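Local coordinates for apical membrane antigen 1 (Babesia divergens, PDB 4APM), which probably takes part in host-cell invasion as a calcium-binding surface antigen of the moving junction between parasite and host cell, at residues F150-K155 with H201-S206. Residues are numbered along the deposited sequence; the frame is centred on the assembly and turned at random.
Sequences FVYDAK and HLYYGS
F150 and G205 open an antiparallel pairing of strands 150-153 and 202-205, inner neighbours in a five-stranded sheet of what is probably the PAN-like domain I of AMA1. They form a hydrogen-bonded pair, with F150 N to G205 O and G205 N to F150 O both 3.1 Å. Y152 and Y203 form the next hydrogen-bonded pair, beyond the non-hydrogen-bonded V151 and Y204, with Y152 N to Y203 O at 2.8 Å. A bond from A154 N to H201 O carries the pairing past the strand ends. Because F150 holds its CG between its N and carbonyl carbon (chi1 75°), the ring folds back over the glycine backbone: G205 N lies over one face, and S206 O meets the edge near CE1. On the same sheet face, Y203 CD1 lies at the edge of the Y152 ring, 4.2 Å from Y152 CD2, and A154 CB meets the Y203 ring edge at CE1; helix 125-134 packs on F150 and Y152. V151 lies on the other face, its CG1 against L202 CG and its CG2 3.7 Å from Y204 CD2; K56 makes a cation-pi contact with Y204. K155 CD sits over one face of the H201 imidazole, 4.0 Å from its centroid. D153 OD1 closes an Asx turn by accepting K155 N at 2.9 Å, also takes E156 N, and lies in the plane of the H201 ring beside CD2.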
loop_
_atom_site.group_PDB
_atom_site.type_symbol
_atom_site.label_atom_id
_atom_site.label_comp_id
_atom_site.label_asym_id
_atom_site.label_seq_id
_atom_site.Cartn_x
_atom_site.Cartn_y
_atom_site.Cartn_z
ATOM N N PHE A 150 13.084 -1.032 -9.925
ATOM C CA PHE A 150 13.067 0.377 -10.298
ATOM C C PHE A 150 12.485 1.256 -9.163
ATOM O O PHE A 150 11.838 0.764 -8.250
ATOM C CB PHE A 150 12.241 0.546 -11.561
ATOM C CG PHE A 150 10.754 0.456 -11.324
ATOM C CD1 PHE A 150 10.106 -0.777 -11.365
ATOM C CD2 PHE A 150 10.005 1.604 -11.011
ATOM C CE1 PHE A 150 8.748 -0.871 -11.153
ATOM C CE2 PHE A 150 8.648 1.509 -10.768
ATOM C CZ PHE A 150 8.017 0.270 -10.850
ATOM N N VAL A 151 12.731 2.559 -9.214
ATOM C CA VAL A 151 11.990 3.506 -8.392
ATOM C C VAL A 151 11.614 4.600 -9.346
ATOM O O VAL A 151 12.470 5.091 -10.073
ATOM C CB VAL A 151 12.883 4.102 -7.294
ATOM C CG1 VAL A 151 12.105 5.155 -6.497
ATOM C CG2 VAL A 151 13.427 2.995 -6.372
ATOM N N TYR A 152 10.328 4.887 -9.485
ATOM C CA TYR A 152 9.944 5.966 -10.368
ATOM C C TYR A 152 9.646 7.197 -9.503
ATOM O O TYR A 152 8.847 7.118 -8.573
ATOM C CB TYR A 152 8.717 5.604 -11.223
ATOM C CG TYR A 152 8.231 6.785 -12.063
ATOM C CD1 TYR A 152 8.977 7.252 -13.144
ATOM C CD2 TYR A 152 7.094 7.483 -11.720
ATOM C CE1 TYR A 152 8.555 8.312 -13.911
ATOM C CE2 TYR A 152 6.650 8.534 -12.493
ATOM C CZ TYR A 152 7.390 8.945 -13.587
ATOM O OH TYR A 152 6.970 10.039 -14.320
ATOM N N ASP A 153 10.301 8.316 -9.812
ATOM C CA ASP A 153 10.034 9.635 -9.181
ATOM C C ASP A 153 8.993 10.454 -9.974
ATOM O O ASP A 153 9.318 11.060 -10.983
ATOM C CB ASP A 153 11.343 10.418 -9.105
ATOM C CG ASP A 153 11.214 11.748 -8.350
ATOM O OD1 ASP A 153 10.082 12.293 -8.224
ATOM O OD2 ASP A 153 12.276 12.251 -7.911
ATOM N N ALA A 154 7.760 10.505 -9.497
ATOM C CA ALA A 154 6.698 11.174 -10.229
ATOM C C ALA A 154 6.823 12.713 -10.197
ATOM O O ALA A 154 6.232 13.410 -11.025
ATOM C CB ALA A 154 5.337 10.728 -9.702
ATOM N N LYS A 155 7.590 13.230 -9.244
ATOM C CA LYS A 155 7.777 14.673 -9.117
ATOM C C LYS A 155 8.802 15.130 -10.148
ATOM O O LYS A 155 8.563 16.075 -10.889
ATOM C CB LYS A 155 8.247 15.025 -7.695
ATOM C CG LYS A 155 7.987 16.458 -7.233
ATOM C CD LYS A 155 8.624 16.712 -5.869
ATOM C CE LYS A 155 8.497 18.175 -5.445
ATOM N NZ LYS A 155 9.671 18.658 -4.638
ATOM N N HIS A 201 5.769 10.424 -3.565
ATOM C CA HIS A 201 5.646 10.545 -5.015
ATOM C C HIS A 201 6.610 9.577 -5.666
ATOM O O HIS A 201 6.677 9.485 -6.883
ATOM C CB HIS A 201 5.957 12.004 -5.458
ATOM C CG HIS A 201 7.322 12.518 -4.984
ATOM N ND1 HIS A 201 7.554 12.906 -3.709
ATOM C CD2 HIS A 201 8.539 12.671 -5.665
ATOM C CE1 HIS A 201 8.853 13.283 -3.578
ATOM N NE2 HIS A 201 9.453 13.136 -4.769
ATOM N N LEU A 202 7.369 8.862 -4.842
ATOM C CA LEU A 202 8.247 7.791 -5.301
ATOM C C LEU A 202 7.503 6.455 -5.330
ATOM O O LEU A 202 6.686 6.153 -4.440
ATOM C CB LEU A 202 9.481 7.689 -4.398
ATOM C CG LEU A 202 10.767 8.451 -4.759
ATOM C CD1 LEU A 202 10.529 9.840 -5.353
ATOM C CD2 LEU A 202 11.735 8.529 -3.587
ATOM N N TYR A 203 7.785 5.654 -6.365
ATOM C CA TYR A 203 7.201 4.324 -6.513
ATOM C C TYR A 203 8.322 3.305 -6.629
ATOM O O TYR A 203 9.048 3.303 -7.618
ATOM C CB TYR A 203 6.385 4.251 -7.794
ATOM C CG TYR A 203 5.197 5.158 -7.834
ATOM C CD1 TYR A 203 5.343 6.533 -8.022
ATOM C CD2 TYR A 203 3.915 4.632 -7.712
ATOM C CE1 TYR A 203 4.258 7.351 -8.048
ATOM C CE2 TYR A 203 2.816 5.436 -7.778
ATOM C CZ TYR A 203 2.998 6.800 -7.951
ATOM O OH TYR A 203 1.891 7.597 -7.984
ATOM N N TYR A 204 8.461 2.451 -5.623
ATOM C CA TYR A 204 9.389 1.311 -5.683
ATOM C C TYR A 204 8.647 0.108 -6.258
ATOM O O TYR A 204 7.547 -0.227 -5.821
ATOM C CB TYR A 204 9.887 0.975 -4.274
ATOM C CG TYR A 204 10.998 -0.064 -4.207
ATOM C CD1 TYR A 204 10.715 -1.430 -4.279
ATOM C CD2 TYR A 204 12.321 0.323 -4.029
ATOM C CE1 TYR A 204 11.735 -2.378 -4.192
ATOM C CE2 TYR A 204 13.353 -0.612 -3.965
ATOM C CZ TYR A 204 13.052 -1.958 -4.051
ATOM O OH TYR A 204 14.043 -2.879 -3.977
ATOM N N GLY A 205 9.250 -0.580 -7.209
ATOM C CA GLY A 205 8.593 -1.764 -7.719
ATOM C C GLY A 205 9.527 -2.685 -8.441
ATOM O O GLY A 205 10.733 -2.421 -8.552
ATOM N N SER A 206 8.943 -3.743 -8.990
ATOM C CA SER A 206 9.677 -4.732 -9.701
ATOM C C SER A 206 9.232 -4.658 -11.145
ATOM O O SER A 206 8.215 -4.064 -11.448
ATOM C CB SER A 206 9.342 -6.116 -9.126
ATOM O OG SER A 206 8.244 -6.671 -9.817
#